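Local structure of migration inhibitory factor (Trichinella spiralis, 1HFO) at residues T7-T12 and L87-N92; S16-S21 and V37-N42; N28-P33 and R73-K78; L47-G50 and P55-F58; D81-K86 and M94-V99. The protein is a parasite member of the macrophage migration inhibitory factor family, an alpha/beta protein that assembles as a homotrimer. All coordinates share one frame; numbering follows the deposited sequence.

Contact 1 of 5, residues T7-T12 and L87-N92; sequences TNIKAT and LGIPKN
Thr7 OG1 is gripped from two directions and also packs against Ile89. It accepts a nearly straight bond from Ile9 N, 3.3 Å from OG1, with an N-H...O angle of 175°. This closes an ST turn just as the chain leaves its strand. The same hydroxyl is hydrogen-bonded to the carbonyl of Ala56. Across the contact the methyl Ile89 CD1 lies 3.4 Å from Thr7 OG1, so the buried hydroxyl has an apolar cover on that side. Thr7 places OG1 there by setting it anti to the backbone N (chi1 -179°).

Just after the turn, Ile9 points toward the other segment. Its chi1 of 65° puts CG1 between the backbone N and the carbonyl carbon, and the chain then extends to CD1. That methyl touches Leu87 CB at 3.7 Å and lies about equally far from both Leu87 methyls. The two side chains meet at roughly a right angle. The other branch, Ile9 CG2, lies 4.1 Å from Ile89 CG1. Ile9 thus spans both apolar residues, with Gly88 carrying the chain between them at positive phi.

Segment 7-12 leaves strand 2-7 and leads toward helix 18-30. Segment 87-92 links the end of helix 69-87 to strand 94-100. Ile89 also packs on Ala57 of strand 57-63, and Leu87 on Ile41 of strand 38-42.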
# COMPACT_ATOMS: atom_id res chain seq x y z
N THR A 7 0.09 -10.89 -2.60
CA THR A 7 -0.27 -12.30 -2.46
C THR A 7 0.92 -13.17 -2.08
O THR A 7 2.07 -12.82 -2.31
CB THR A 7 -0.87 -12.81 -3.80
OG1 THR A 7 -1.25 -14.18 -3.66
CG2 THR A 7 0.15 -12.68 -4.92
N ASN A 8 0.61 -14.33 -1.49
CA ASN A 8 1.66 -15.27 -1.10
C ASN A 8 1.95 -16.31 -2.18
O ASN A 8 2.91 -17.08 -2.05
CB ASN A 8 1.30 -15.98 0.21
CG ASN A 8 -0.16 -16.43 0.27
OD1 ASN A 8 -0.81 -16.62 -0.75
ND2 ASN A 8 -0.66 -16.62 1.50
N ILE A 9 1.16 -16.34 -3.24
CA ILE A 9 1.41 -17.31 -4.30
C ILE A 9 2.71 -16.99 -5.03
O ILE A 9 3.31 -15.94 -4.83
CB ILE A 9 0.27 -17.38 -5.33
CG1 ILE A 9 0.16 -16.06 -6.10
CG2 ILE A 9 -1.03 -17.73 -4.66
CD1 ILE A 9 -0.95 -16.07 -7.09
N LYS A 10 3.14 -17.91 -5.88
CA LYS A 10 4.39 -17.76 -6.62
C LYS A 10 4.21 -16.93 -7.89
O LYS A 10 3.14 -16.94 -8.50
CB LYS A 10 4.95 -19.14 -6.96
CG LYS A 10 5.26 -20.00 -5.74
CD LYS A 10 5.55 -21.45 -6.14
CE LYS A 10 6.79 -21.57 -7.02
NZ LYS A 10 8.00 -21.05 -6.32
N ALA A 11 5.26 -16.23 -8.29
CA ALA A 11 5.22 -15.40 -9.49
C ALA A 11 4.99 -16.27 -10.71
O ALA A 11 4.28 -15.89 -11.64
CB ALA A 11 6.53 -14.65 -9.65
N THR A 12 5.59 -17.45 -10.69
CA THR A 12 5.44 -18.34 -11.81
C THR A 12 4.01 -18.87 -11.91
O THR A 12 3.64 -19.53 -12.88
CB THR A 12 6.45 -19.50 -11.71
OG1 THR A 12 6.53 -20.18 -12.96
CG2 THR A 12 6.05 -20.46 -10.60
N LEU A 87 -5.60 -16.72 -10.52
CA LEU A 87 -4.59 -17.05 -9.53
C LEU A 87 -4.94 -18.28 -8.71
O LEU A 87 -4.09 -18.81 -7.99
CB LEU A 87 -4.37 -15.86 -8.61
CG LEU A 87 -4.22 -14.53 -9.37
CD1 LEU A 87 -3.93 -13.43 -8.37
CD2 LEU A 87 -3.09 -14.62 -10.39
N GLY A 88 -6.20 -18.70 -8.79
CA GLY A 88 -6.64 -19.87 -8.06
C GLY A 88 -6.85 -19.66 -6.57
O GLY A 88 -7.01 -20.62 -5.82
N ILE A 89 -6.86 -18.40 -6.14
CA ILE A 89 -7.04 -18.10 -4.72
C ILE A 89 -8.51 -18.13 -4.32
O ILE A 89 -9.36 -17.58 -5.00
CB ILE A 89 -6.47 -16.69 -4.37
CG1 ILE A 89 -5.01 -16.57 -4.80
CG2 ILE A 89 -6.56 -16.47 -2.86
CD1 ILE A 89 -4.42 -15.17 -4.55
N PRO A 90 -8.83 -18.80 -3.19
CA PRO A 90 -10.21 -18.89 -2.71
C PRO A 90 -10.78 -17.50 -2.43
O PRO A 90 -10.10 -16.64 -1.86
CB PRO A 90 -10.08 -19.72 -1.43
CG PRO A 90 -8.86 -20.54 -1.67
CD PRO A 90 -7.92 -19.59 -2.35
N LYS A 91 -12.04 -17.29 -2.80
CA LYS A 91 -12.69 -16.00 -2.60
C LYS A 91 -12.80 -15.57 -1.14
O LYS A 91 -12.90 -14.37 -0.86
CB LYS A 91 -14.07 -16.01 -3.25
CG LYS A 91 -14.02 -16.29 -4.73
CD LYS A 91 -15.39 -16.17 -5.35
CE LYS A 91 -15.34 -16.42 -6.85
NZ LYS A 91 -16.71 -16.39 -7.41
N ASN A 92 -12.81 -16.52 -0.21
CA ASN A 92 -12.88 -16.15 1.20
C ASN A 92 -11.51 -15.89 1.80
O ASN A 92 -11.38 -15.73 3.02
CB ASN A 92 -13.62 -17.21 2.04
CG ASN A 92 -13.03 -18.61 1.92
OD1 ASN A 92 -11.88 -18.80 1.50
ND2 ASN A 92 -13.81 -19.60 2.32

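Contact 2 of 5, residues S16-S21 and V37-N42; sequences SDFLSS and VAVHIN
Phe18 and Leu19, in the first turn of helix 18-30, pack onto Val39 and Ile41 of strand 38-42. The Phe18 ring meets Ile41 obliquely. Its CE2 corner does most of the touching, 3.9 Å from Ile41 CD1 and 4.0 Å from Ile41 CB. The same corner is the nearest part of the ring to Val39, with CE2 4.3 Å from Val39 CG1. The ring gets there because CG stands opposite the backbone N (chi1 178°), which swings it toward the strand.

Leu19 approaches in another way. Its CB does not aim straight at the strand, but the extended chain brings the tip closer. Leu19 and Val39 run past each other in opposite directions. Leu19 CD2 meets Val39 CG1 at 3.7 Å, and Val39 O also lies near this methyl. Val39 CG1 therefore faces both helix residues.

The helix start is held by the carbonyl of Asp17. Asp17 O accepts from Ser21 N at 3.1 Å and from Ser21 OG at 2.7 Å. The hydroxyl is tilted 17° from the carbonyl plane. On the strand's other side, the CB of His40 points away from the helix, and its NE2 is bonded to Gln45 of the third subunit. The strand pairs antiparallel with a strand of that subunit.

Helix packing of this kind is characteristic of a beta-alpha-beta crossover, here strand 2-7, helix 18-30 and strand 38-42, with the sheet continued across the trimer interface as in the MIF fold.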
# COMPACT_ATOMS: atom_id res chain seq x y z
N SER A 16 0.58 -15.35 -17.93
CA SER A 16 1.09 -14.31 -18.82
C SER A 16 0.02 -13.27 -19.18
O SER A 16 0.37 -12.13 -19.50
CB SER A 16 1.65 -14.95 -20.09
OG SER A 16 0.61 -15.58 -20.81
N ASP A 17 -1.25 -13.66 -19.16
CA ASP A 17 -2.33 -12.72 -19.48
C ASP A 17 -3.01 -12.13 -18.25
O ASP A 17 -4.15 -11.68 -18.32
CB ASP A 17 -3.41 -13.37 -20.34
CG ASP A 17 -3.97 -14.64 -19.73
OD1 ASP A 17 -3.65 -14.96 -18.57
OD2 ASP A 17 -4.76 -15.31 -20.42
N PHE A 18 -2.32 -12.14 -17.12
CA PHE A 18 -2.94 -11.58 -15.92
C PHE A 18 -3.08 -10.05 -16.00
O PHE A 18 -4.15 -9.51 -15.73
CB PHE A 18 -2.13 -11.93 -14.68
CG PHE A 18 -2.70 -11.35 -13.42
CD1 PHE A 18 -3.86 -11.88 -12.87
CD2 PHE A 18 -2.12 -10.23 -12.84
CE1 PHE A 18 -4.47 -11.29 -11.77
CE2 PHE A 18 -2.73 -9.62 -11.71
CZ PHE A 18 -3.90 -10.16 -11.18
N LEU A 19 -2.00 -9.37 -16.37
CA LEU A 19 -2.02 -7.91 -16.45
C LEU A 19 -3.00 -7.44 -17.51
O LEU A 19 -3.77 -6.51 -17.29
CB LEU A 19 -0.62 -7.37 -16.71
CG LEU A 19 0.38 -7.68 -15.58
CD1 LEU A 19 1.77 -7.27 -15.98
CD2 LEU A 19 -0.08 -6.97 -14.31
N SER A 20 -3.00 -8.09 -18.67
CA SER A 20 -3.93 -7.66 -19.70
C SER A 20 -5.39 -7.89 -19.29
O SER A 20 -6.22 -6.99 -19.41
CB SER A 20 -3.64 -8.39 -21.03
OG SER A 20 -3.84 -9.78 -20.91
N SER A 21 -5.72 -9.09 -18.81
CA SER A 21 -7.10 -9.39 -18.45
C SER A 21 -7.59 -8.53 -17.30
O SER A 21 -8.76 -8.16 -17.27
CB SER A 21 -7.28 -10.87 -18.09
OG SER A 21 -6.47 -11.28 -17.00
N VAL A 37 -5.37 2.91 -16.85
CA VAL A 37 -5.44 1.80 -15.90
C VAL A 37 -4.09 1.21 -15.55
O VAL A 37 -3.32 0.80 -16.44
CB VAL A 37 -6.33 0.66 -16.44
CG1 VAL A 37 -6.34 -0.52 -15.44
CG2 VAL A 37 -7.72 1.17 -16.67
N ALA A 38 -3.78 1.16 -14.25
CA ALA A 38 -2.52 0.58 -13.81
C ALA A 38 -2.86 -0.64 -12.97
O ALA A 38 -3.77 -0.61 -12.14
CB ALA A 38 -1.71 1.58 -12.98
N VAL A 39 -2.13 -1.72 -13.23
CA VAL A 39 -2.31 -2.97 -12.51
C VAL A 39 -0.98 -3.42 -11.95
O VAL A 39 0.03 -3.44 -12.66
CB VAL A 39 -2.86 -4.07 -13.43
CG1 VAL A 39 -2.99 -5.40 -12.62
CG2 VAL A 39 -4.21 -3.65 -13.97
N HIS A 40 -0.99 -3.84 -10.69
CA HIS A 40 0.22 -4.27 -10.02
C HIS A 40 -0.07 -5.50 -9.17
O HIS A 40 -1.11 -5.55 -8.51
CB HIS A 40 0.67 -3.16 -9.07
CG HIS A 40 1.70 -3.59 -8.07
ND1 HIS A 40 1.53 -3.40 -6.71
CD2 HIS A 40 2.92 -4.14 -8.22
CE1 HIS A 40 2.61 -3.82 -6.08
NE2 HIS A 40 3.47 -4.28 -6.97
N ILE A 41 0.83 -6.48 -9.21
CA ILE A 41 0.69 -7.66 -8.36
C ILE A 41 2.05 -7.93 -7.76
O ILE A 41 3.06 -8.01 -8.46
CB ILE A 41 0.18 -8.91 -9.12
CG1 ILE A 41 -0.07 -10.03 -8.10
CG2 ILE A 41 1.19 -9.34 -10.17
CD1 ILE A 41 -0.90 -11.20 -8.66
N ASN A 42 2.07 -8.04 -6.43
CA ASN A 42 3.28 -8.29 -5.67
C ASN A 42 3.11 -9.72 -5.14
O ASN A 42 2.26 -9.98 -4.29
CB ASN A 42 3.35 -7.30 -4.51
CG ASN A 42 4.61 -7.43 -3.70
OD1 ASN A 42 5.58 -8.04 -4.13
ND2 ASN A 42 4.60 -6.83 -2.51

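Contact 3 of 5, residues N28-P33 and R73-K78; sequences NILSKP and RDHSAK
Ile29, in the last turn of helix 18-30, meets both His75 and Lys78 of helix 69-87. Its two branches divide the work. CG1 stands between the backbone N and the carbonyl carbon (chi1 69°), and this carries CD1 to 3.9 Å from His75 ND1. CG2, anti to the carbonyl carbon, lies 3.9 Å from Lys78 CD. There the two side chains run past each other in opposite directions, so the methyl touches the aliphatic part of the lysine. The charged end is engaged elsewhere: Lys78 NZ forms a salt bridge with Asp74 OD1 at 2.8 Å, one turn back on its own helix. The backbone of Ile29 takes part too, with its O 3.7 Å from His75 CE1.

Leu30 comes next and reaches the same imidazole with its tip. Leu30 CD2 is 3.9 Å from His75 NE2, and the two side chains meet at about a right angle. The ring is thus approached obliquely by both the leucine methyl and the Ile29 carbonyl. His75 NE2 is hydrogen-bonded to Gly66 O, which should help fix the turn of the ring.

Ser31 ends the helix with positive phi as the C-prime residue of a Schellman motif. Its N makes a weak bond to Asn28 O, while Lys32 N pairs with Gly27 O. Lys32 then sends NZ to the carbonyl of Ile64.

The contact joins the C-terminal end of helix 18-30 to the N-terminal half of helix 69-87. On the sheet, Leu30 packs on Ser63 of strand 57-63, and His75 packs on Phe98 of strand 94-100.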
# COMPACT_ATOMS: atom_id res chain seq x y z
N ASN A 28 -13.12 -1.67 -17.95
CA ASN A 28 -14.49 -1.91 -18.32
C ASN A 28 -15.45 -1.69 -17.13
O ASN A 28 -16.48 -1.04 -17.30
CB ASN A 28 -14.63 -3.31 -18.97
CG ASN A 28 -13.80 -3.46 -20.28
OD1 ASN A 28 -13.70 -2.51 -21.07
ND2 ASN A 28 -13.24 -4.65 -20.51
N ILE A 29 -15.13 -2.17 -15.92
CA ILE A 29 -16.06 -1.96 -14.81
C ILE A 29 -16.15 -0.53 -14.28
O ILE A 29 -17.19 -0.12 -13.76
CB ILE A 29 -15.78 -2.88 -13.58
CG1 ILE A 29 -14.47 -2.48 -12.90
CG2 ILE A 29 -15.76 -4.33 -14.00
CD1 ILE A 29 -14.20 -3.22 -11.61
N LEU A 30 -15.07 0.24 -14.40
CA LEU A 30 -15.08 1.62 -13.93
C LEU A 30 -15.37 2.57 -15.10
O LEU A 30 -15.54 3.76 -14.90
CB LEU A 30 -13.74 1.99 -13.30
CG LEU A 30 -13.35 1.22 -12.04
CD1 LEU A 30 -11.93 1.56 -11.66
CD2 LEU A 30 -14.32 1.57 -10.92
N SER A 31 -15.44 2.02 -16.31
CA SER A 31 -15.70 2.83 -17.50
C SER A 31 -14.62 3.89 -17.72
O SER A 31 -14.92 5.07 -17.99
CB SER A 31 -17.08 3.49 -17.42
OG SER A 31 -18.11 2.51 -17.53
N LYS A 32 -13.37 3.48 -17.58
CA LYS A 32 -12.23 4.37 -17.79
C LYS A 32 -11.40 3.85 -18.95
O LYS A 32 -11.40 2.66 -19.24
CB LYS A 32 -11.35 4.47 -16.54
CG LYS A 32 -12.01 5.20 -15.38
CD LYS A 32 -12.44 6.59 -15.81
CE LYS A 32 -13.06 7.36 -14.65
NZ LYS A 32 -12.04 7.72 -13.64
N PRO A 33 -10.66 4.73 -19.63
CA PRO A 33 -9.84 4.26 -20.75
C PRO A 33 -8.70 3.40 -20.24
O PRO A 33 -8.14 3.66 -19.18
CB PRO A 33 -9.32 5.56 -21.39
CG PRO A 33 -10.28 6.62 -20.90
CD PRO A 33 -10.57 6.19 -19.49
N ARG A 73 -20.49 -3.70 -4.53
CA ARG A 73 -20.88 -5.10 -4.47
C ARG A 73 -20.67 -5.76 -5.84
O ARG A 73 -20.12 -6.85 -5.93
CB ARG A 73 -22.34 -5.21 -4.05
CG ARG A 73 -22.79 -6.60 -3.67
CD ARG A 73 -23.72 -6.54 -2.46
NE ARG A 73 -22.99 -6.27 -1.23
CZ ARG A 73 -23.55 -5.91 -0.08
NH1 ARG A 73 -24.87 -5.76 -0.00
NH2 ARG A 73 -22.80 -5.72 1.00
N ASP A 74 -21.11 -5.09 -6.89
CA ASP A 74 -20.94 -5.64 -8.24
C ASP A 74 -19.45 -5.67 -8.56
O ASP A 74 -18.93 -6.66 -9.10
CB ASP A 74 -21.68 -4.78 -9.27
CG ASP A 74 -21.63 -5.38 -10.66
OD1 ASP A 74 -21.27 -6.57 -10.77
OD2 ASP A 74 -21.95 -4.66 -11.64
N HIS A 75 -18.74 -4.59 -8.24
CA HIS A 75 -17.31 -4.56 -8.50
C HIS A 75 -16.65 -5.79 -7.88
O HIS A 75 -15.81 -6.44 -8.51
CB HIS A 75 -16.66 -3.32 -7.87
CG HIS A 75 -17.04 -2.03 -8.51
ND1 HIS A 75 -17.48 -1.95 -9.82
CD2 HIS A 75 -16.99 -0.76 -8.05
CE1 HIS A 75 -17.68 -0.68 -10.13
NE2 HIS A 75 -17.40 0.06 -9.08
N SER A 76 -17.02 -6.07 -6.64
CA SER A 76 -16.45 -7.19 -5.89
C SER A 76 -16.70 -8.58 -6.47
O SER A 76 -15.80 -9.43 -6.50
CB SER A 76 -16.96 -7.18 -4.44
OG SER A 76 -16.27 -8.16 -3.68
N ALA A 77 -17.93 -8.81 -6.91
CA ALA A 77 -18.30 -10.09 -7.47
C ALA A 77 -17.39 -10.36 -8.67
O ALA A 77 -16.76 -11.41 -8.77
CB ALA A 77 -19.75 -10.07 -7.89
N LYS A 78 -17.32 -9.39 -9.57
CA LYS A 78 -16.51 -9.52 -10.78
C LYS A 78 -15.01 -9.67 -10.53
O LYS A 78 -14.34 -10.52 -11.14
CB LYS A 78 -16.77 -8.31 -11.68
CG LYS A 78 -18.20 -8.20 -12.17
CD LYS A 78 -18.32 -7.13 -13.23
CE LYS A 78 -19.70 -6.48 -13.22
NZ LYS A 78 -20.79 -7.48 -13.35

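Contact 4 of 5, residues L47-G50 and P55-F58; sequences LSFG and PAAF
Leu47 sends its side chain across to Ala56, Ala57 and Phe58. CB points toward the facing segment, and chi1 of 175° extends CG away from the backbone N. The chain forks at CG, and each methyl has its own neighbour. CD1 comes to the edge of the Phe58 ring, near its plane, 3.8 Å from both Phe58 CD2 and Phe58 CE2. CD2 instead settles on backbone. It is 3.5 Å from Ala56 O and 3.7 Å from Ala57 CA, with Ala56 CB at 4.0 Å.

Ala56 CB also touches Phe49. It lies 3.6 Å from Phe49 CB and approaches the Phe49 ring obliquely. This small methyl therefore sits between Leu47 and Phe49, two residues on one face of strand 46-49. The Phe49 ring goes on to meet that of Tyr95.

The polar backbone here is bonded to groups outside the two segments. Ala56 N is held by Asn8 OD1. Asn8 ND2 in turn bonds Leu47 O, so one asparagine links both segments.

Strand 46-49 has its backbone partner in another chain: Leu47 to Phe49 pair antiparallel with a strand of the second subunit. A short strand that packs on its own chain through side chains and pairs with a neighbour's strand is a feature of the MIF trimer.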
# COMPACT_ATOMS: atom_id res chain seq x y z
N LEU A 47 2.40 -13.81 3.80
CA LEU A 47 1.05 -13.38 4.09
C LEU A 47 0.23 -14.49 4.73
O LEU A 47 0.20 -15.61 4.23
CB LEU A 47 0.36 -12.94 2.79
CG LEU A 47 -1.12 -12.57 2.92
CD1 LEU A 47 -1.23 -11.23 3.64
CD2 LEU A 47 -1.77 -12.48 1.56
N SER A 48 -0.44 -14.16 5.83
CA SER A 48 -1.27 -15.12 6.52
C SER A 48 -2.69 -14.57 6.52
O SER A 48 -2.91 -13.36 6.72
CB SER A 48 -0.78 -15.33 7.95
OG SER A 48 -1.16 -14.25 8.77
N PHE A 49 -3.65 -15.44 6.29
CA PHE A 49 -5.03 -15.05 6.26
C PHE A 49 -5.80 -16.07 7.10
O PHE A 49 -5.68 -17.28 6.88
CB PHE A 49 -5.52 -15.03 4.80
CG PHE A 49 -6.84 -14.36 4.62
CD1 PHE A 49 -7.99 -14.90 5.15
CD2 PHE A 49 -6.93 -13.16 3.90
CE1 PHE A 49 -9.23 -14.28 4.99
CE2 PHE A 49 -8.14 -12.54 3.73
CZ PHE A 49 -9.30 -13.09 4.28
N GLY A 50 -6.56 -15.58 8.08
CA GLY A 50 -7.31 -16.47 8.93
C GLY A 50 -6.41 -17.45 9.66
O GLY A 50 -6.82 -18.57 9.97
N PRO A 55 -2.71 -20.00 0.02
CA PRO A 55 -3.00 -18.95 -0.96
C PRO A 55 -4.06 -17.94 -0.51
O PRO A 55 -5.20 -18.29 -0.19
CB PRO A 55 -3.43 -19.74 -2.19
CG PRO A 55 -2.51 -20.92 -2.13
CD PRO A 55 -2.54 -21.30 -0.66
N ALA A 56 -3.67 -16.67 -0.52
CA ALA A 56 -4.52 -15.56 -0.10
C ALA A 56 -3.95 -14.29 -0.72
O ALA A 56 -2.85 -14.31 -1.26
CB ALA A 56 -4.49 -15.43 1.42
N ALA A 57 -4.71 -13.20 -0.60
CA ALA A 57 -4.29 -11.90 -1.11
C ALA A 57 -5.17 -10.78 -0.56
O ALA A 57 -6.27 -11.02 -0.09
CB ALA A 57 -4.34 -11.89 -2.65
N PHE A 58 -4.67 -9.55 -0.61
CA PHE A 58 -5.47 -8.42 -0.19
C PHE A 58 -4.95 -7.32 -1.11
O PHE A 58 -3.77 -7.34 -1.50
CB PHE A 58 -5.23 -8.07 1.29
CG PHE A 58 -3.89 -7.46 1.57
CD1 PHE A 58 -3.71 -6.08 1.53
CD2 PHE A 58 -2.81 -8.26 1.93
CE1 PHE A 58 -2.48 -5.50 1.84
CE2 PHE A 58 -1.56 -7.69 2.24
CZ PHE A 58 -1.40 -6.31 2.20

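Contact 5 of 5, residues D81-K86 and M94-V99; sequences DHLNTK and MYIHFV. Unlike the reference sequence in segment 81-86: Thr85 (reference Lys).
Leu83 and Met94 form the main contact between helix 69-87 and strand 94-100, within the beta-alpha-beta unit made by strand 57-63, this helix and this strand. The thioether does the touching. Met94 SD lies 3.9 Å from Leu83 CB and 4.1 Å from Leu83 CD1. The chain of Met94 bends at its last torsion (chi3 -71°), and this brings the end methyl CE to 4.0 Å from Leu83 CB. CE also lies 4.3 Å from Asn84 N, so the tip also comes near the helix backbone, loosely. Farther along the strand, Ile96 adds a looser touch, its CD1 4.5 Å from Leu83 CD1.

The axes of the short segments 81-86 and 94-99 approach to 10.9 Å and make an angle of 139°, closer to antiparallel than to perpendicular. That spacing leaves these apolar side chains to bridge the gap. Phe80 of the same helix packs on both Met94 and Ile96. Phe3 and Leu5 of strand 2-7 touch Leu83 and Ile96, while Phe18 of helix 18-30 also packs on Leu83.

Around this core, Asn84 ND2 is hydrogen-bonded to Ile89 O, tying the helix to the loop that leads into the strand. Behind the strand, Tyr95 OH bonds to Tyr36 O of the second subunit.

On the outer side of the helix, Asp81 O takes two donors. Thr85, which differs from the reference sequence, supplies both. Its N and OG1 arrive from opposite faces of the carbonyl plane, with Thr85 OG1 2.9 Å from Asp81 O.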
# COMPACT_ATOMS: atom_id res chain seq x y z
N ASP A 81 -14.22 -13.11 -8.85
CA ASP A 81 -14.34 -14.20 -9.82
C ASP A 81 -13.08 -14.20 -10.68
O ASP A 81 -12.45 -15.24 -10.89
CB ASP A 81 -15.59 -14.01 -10.68
CG ASP A 81 -15.57 -14.86 -11.94
OD1 ASP A 81 -15.42 -16.10 -11.82
OD2 ASP A 81 -15.70 -14.29 -13.05
N HIS A 82 -12.69 -13.02 -11.15
CA HIS A 82 -11.51 -12.89 -11.98
C HIS A 82 -10.24 -13.37 -11.28
O HIS A 82 -9.47 -14.16 -11.83
CB HIS A 82 -11.36 -11.42 -12.42
CG HIS A 82 -10.13 -11.16 -13.21
ND1 HIS A 82 -9.96 -11.62 -14.50
CD2 HIS A 82 -8.98 -10.53 -12.88
CE1 HIS A 82 -8.76 -11.30 -14.92
NE2 HIS A 82 -8.14 -10.64 -13.96
N LEU A 83 -10.00 -12.91 -10.06
CA LEU A 83 -8.81 -13.31 -9.33
C LEU A 83 -8.79 -14.82 -8.99
O LEU A 83 -7.74 -15.47 -9.07
CB LEU A 83 -8.68 -12.46 -8.07
CG LEU A 83 -8.50 -10.96 -8.38
CD1 LEU A 83 -8.62 -10.14 -7.09
CD2 LEU A 83 -7.13 -10.72 -9.02
N ASN A 84 -9.93 -15.36 -8.59
CA ASN A 84 -10.03 -16.78 -8.28
C ASN A 84 -9.69 -17.59 -9.54
O ASN A 84 -8.95 -18.57 -9.49
CB ASN A 84 -11.45 -17.10 -7.81
CG ASN A 84 -11.67 -18.58 -7.58
OD1 ASN A 84 -12.65 -19.15 -8.07
ND2 ASN A 84 -10.78 -19.21 -6.83
N THR A 85 -10.20 -17.15 -10.68
CA THR A 85 -9.95 -17.84 -11.94
C THR A 85 -8.50 -17.78 -12.42
O THR A 85 -7.95 -18.78 -12.90
CB THR A 85 -10.86 -17.29 -13.05
OG1 THR A 85 -12.23 -17.52 -12.70
CG2 THR A 85 -10.55 -17.95 -14.40
N LYS A 86 -7.85 -16.62 -12.29
CA LYS A 86 -6.48 -16.46 -12.76
C LYS A 86 -5.37 -16.87 -11.82
O LYS A 86 -4.30 -17.32 -12.26
CB LYS A 86 -6.24 -15.00 -13.17
CG LYS A 86 -7.12 -14.50 -14.29
CD LYS A 86 -6.87 -15.24 -15.60
CE LYS A 86 -7.83 -14.75 -16.67
NZ LYS A 86 -7.64 -15.49 -17.96
N MET A 94 -9.42 -13.46 0.34
CA MET A 94 -9.01 -12.22 -0.33
C MET A 94 -9.83 -11.02 0.13
O MET A 94 -11.05 -11.11 0.32
CB MET A 94 -9.15 -12.34 -1.85
CG MET A 94 -8.19 -13.30 -2.49
SD MET A 94 -8.30 -13.18 -4.29
CE MET A 94 -9.87 -13.93 -4.58
N TYR A 95 -9.16 -9.89 0.30
CA TYR A 95 -9.83 -8.66 0.67
C TYR A 95 -9.48 -7.63 -0.39
O TYR A 95 -8.34 -7.59 -0.85
CB TYR A 95 -9.32 -8.10 1.99
CG TYR A 95 -9.90 -8.72 3.23
CD1 TYR A 95 -11.28 -8.80 3.42
CD2 TYR A 95 -9.06 -9.17 4.24
CE1 TYR A 95 -11.81 -9.32 4.61
CE2 TYR A 95 -9.58 -9.68 5.43
CZ TYR A 95 -10.95 -9.76 5.61
OH TYR A 95 -11.45 -10.27 6.79
N ILE A 96 -10.45 -6.79 -0.73
CA ILE A 96 -10.20 -5.70 -1.67
C ILE A 96 -10.78 -4.42 -1.07
O ILE A 96 -11.96 -4.35 -0.75
CB ILE A 96 -10.84 -5.94 -3.06
CG1 ILE A 96 -10.21 -7.17 -3.72
CG2 ILE A 96 -10.65 -4.67 -3.93
CD1 ILE A 96 -8.69 -7.16 -3.78
N HIS A 97 -9.93 -3.40 -0.92
CA HIS A 97 -10.40 -2.13 -0.40
C HIS A 97 -10.71 -1.22 -1.58
O HIS A 97 -9.84 -0.95 -2.41
CB HIS A 97 -9.32 -1.45 0.45
CG HIS A 97 -9.82 -0.21 1.13
ND1 HIS A 97 -8.98 0.79 1.58
CD2 HIS A 97 -11.08 0.21 1.41
CE1 HIS A 97 -9.70 1.76 2.11
NE2 HIS A 97 -10.97 1.44 2.02
N PHE A 98 -11.96 -0.78 -1.64
CA PHE A 98 -12.42 0.11 -2.71
C PHE A 98 -12.29 1.56 -2.27
O PHE A 98 -12.82 1.96 -1.22
CB PHE A 98 -13.87 -0.23 -3.08
CG PHE A 98 -14.04 -1.63 -3.63
CD1 PHE A 98 -13.60 -1.95 -4.91
CD2 PHE A 98 -14.63 -2.63 -2.85
CE1 PHE A 98 -13.74 -3.24 -5.42
CE2 PHE A 98 -14.78 -3.93 -3.35
CZ PHE A 98 -14.33 -4.24 -4.64
N VAL A 99 -11.55 2.34 -3.05
CA VAL A 99 -11.31 3.74 -2.73
C VAL A 99 -11.73 4.71 -3.81
O VAL A 99 -11.24 4.62 -4.94
CB VAL A 99 -9.82 3.97 -2.43
CG1 VAL A 99 -9.60 5.41 -2.01
CG2 VAL A 99 -9.32 3.00 -1.36

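From the N terminus, strand 2-7 runs into the first segment of contact 1, whose partner lies 75 residues on, so contact 1 closes a long loop. Contacts 2, 3 and 4 all fall within that loop. Contact 2 closes the crossover from helix 18-30 to strand 38-42. Contact 3 starts later on the same helix and ends on helix 69-87, so it crosses contact 2 and encloses contact 4, the short turn between strands 46-49 and 57-63. Contact 5 follows in series but crosses contact 1. Contacts 2 and 5 tie helices to the sheet, contact 3 helix to helix, contact 1 the loops after strand 2-7 and helix 69-87, and contact 4 strand 46-49 to strand 57-63.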